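Local structure of conserved exported protein (Bacteroides fragilis, 3CLW) at residues T425-S430 against Q450-N455. The protein is of unknown function but belongs to glycoside hydrolase family 30 and so probably hydrolyses O-glycosidic bonds. Residues are numbered along the deposited sequence; the frame is centred on the assembly and turned at random.
Sequences TSLMIS and QVISLN
I429 overlaps two side chains of strand 450-455 through one methyl: its CD1 meets CD1 of I452 tip to tip at 4.2 Å and lies 4.3 Å from CD1 of L454. CG1 of I429 stands opposite the backbone N (chi1 175°), and an extended second torsion carries CD1 across to the other strand. I452 answers with both arms. Its CG1 sits between the backbone N and the carbonyl carbon (chi1 68°) and sends CD1 to I429, while CG2 turns to L427, whose CD2 it approaches at 4.3 Å. L454 contributes CD1 alone: its CB is not aimed at strand 427-430, but the isobutyl group bends back to I429.

No hydrogen bond links the two segments; the strand axes stay 11.0 Å apart at their closest and run in roughly the same direction, 28° from parallel. This spacing, and the different neighbours of the two strands (427-433 pairs with 408-414 and 438-444, 450-455 with 6-25 and 484-486), are consistent with facing layers of the beta-sandwich that family 30 enzymes carry beside the TIM barrel. F8, from strand 6-25, which pairs in parallel with 450-455, adds an aromatic side chain to the same layer, touching L427, I429 and I452. L484 and L486, from the antiparallel neighbour strand 484-486, widen the layer beside 450-455: I452 touches both, L454 reaches L484 and L427 reaches L486. Alternation along strand 427-430 puts M428 and S430 on its other face, against helix 328-347.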
# COMPACT_ATOMS: atom_id res chain seq x y z
N THR A 425 7.59 -20.89 -5.48
CA THR A 425 6.70 -22.00 -5.14
C THR A 425 7.28 -22.86 -4.03
O THR A 425 6.68 -23.87 -3.65
CB THR A 425 6.34 -22.91 -6.37
OG1 THR A 425 7.55 -23.32 -7.05
CG2 THR A 425 5.46 -22.16 -7.32
N SER A 426 8.45 -22.48 -3.53
CA SER A 426 9.07 -23.22 -2.43
C SER A 426 9.39 -22.33 -1.22
O SER A 426 8.58 -22.23 -0.30
CB SER A 426 10.30 -24.02 -2.91
OG SER A 426 11.33 -23.18 -3.43
N LEU A 427 10.56 -21.67 -1.23
CA LEU A 427 11.03 -20.96 -0.06
C LEU A 427 11.61 -19.57 -0.40
O LEU A 427 12.58 -19.45 -1.17
CB LEU A 427 12.05 -21.81 0.68
CG LEU A 427 12.66 -21.20 1.95
CD1 LEU A 427 11.71 -21.33 3.15
CD2 LEU A 427 14.00 -21.83 2.26
N MET A 428 11.01 -18.53 0.19
CA MET A 428 11.37 -17.13 -0.05
C MET A 428 11.87 -16.53 1.25
O MET A 428 11.25 -16.69 2.30
CB MET A 428 10.18 -16.33 -0.59
CG MET A 428 9.76 -16.65 -2.04
SD MET A 428 8.13 -16.00 -2.48
CE MET A 428 7.14 -17.37 -1.94
N ILE A 429 13.00 -15.83 1.20
CA ILE A 429 13.57 -15.30 2.39
C ILE A 429 14.39 -14.06 2.06
O ILE A 429 15.03 -14.00 1.01
CB ILE A 429 14.34 -16.41 3.17
CG1 ILE A 429 15.08 -15.84 4.38
CG2 ILE A 429 15.29 -17.09 2.27
CD1 ILE A 429 15.55 -16.91 5.34
N SER A 430 14.30 -13.07 2.95
CA SER A 430 14.91 -11.74 2.76
C SER A 430 15.29 -11.21 4.12
O SER A 430 14.74 -11.65 5.12
CB SER A 430 13.92 -10.78 2.06
OG SER A 430 12.68 -10.66 2.77
N GLN A 450 10.48 -27.43 6.40
CA GLN A 450 11.87 -27.30 5.99
C GLN A 450 12.71 -26.87 7.19
O GLN A 450 12.18 -26.25 8.12
CB GLN A 450 12.01 -26.34 4.80
N VAL A 451 13.98 -27.25 7.21
CA VAL A 451 14.90 -26.83 8.27
C VAL A 451 15.99 -25.99 7.62
O VAL A 451 16.47 -26.34 6.53
CB VAL A 451 15.55 -28.02 9.03
CG1 VAL A 451 16.46 -27.53 10.15
CG2 VAL A 451 14.47 -28.94 9.62
N ILE A 452 16.34 -24.88 8.25
CA ILE A 452 17.36 -23.99 7.70
C ILE A 452 18.43 -23.63 8.72
O ILE A 452 18.20 -23.74 9.92
CB ILE A 452 16.76 -22.69 7.06
CG1 ILE A 452 16.15 -21.77 8.12
CG2 ILE A 452 15.72 -23.03 5.97
CD1 ILE A 452 16.06 -20.32 7.68
N SER A 453 19.59 -23.22 8.23
CA SER A 453 20.62 -22.63 9.07
C SER A 453 20.80 -21.17 8.69
O SER A 453 20.97 -20.83 7.52
CB SER A 453 21.96 -23.39 8.95
N LEU A 454 20.77 -20.31 9.69
CA LEU A 454 20.90 -18.90 9.44
C LEU A 454 22.24 -18.43 9.96
O LEU A 454 22.52 -18.48 11.15
CB LEU A 454 19.73 -18.16 10.11
CG LEU A 454 19.31 -16.80 9.57
CD1 LEU A 454 18.91 -16.90 8.08
CD2 LEU A 454 18.17 -16.22 10.41
N ASN A 455 23.09 -17.99 9.04
CA ASN A 455 24.45 -17.57 9.35
C ASN A 455 24.52 -16.06 9.31
O ASN A 455 24.46 -15.45 8.24
CB ASN A 455 25.40 -18.16 8.31
CG ASN A 455 26.85 -18.04 8.69
OD1 ASN A 455 27.58 -19.03 8.61
ND2 ASN A 455 27.29 -16.84 9.10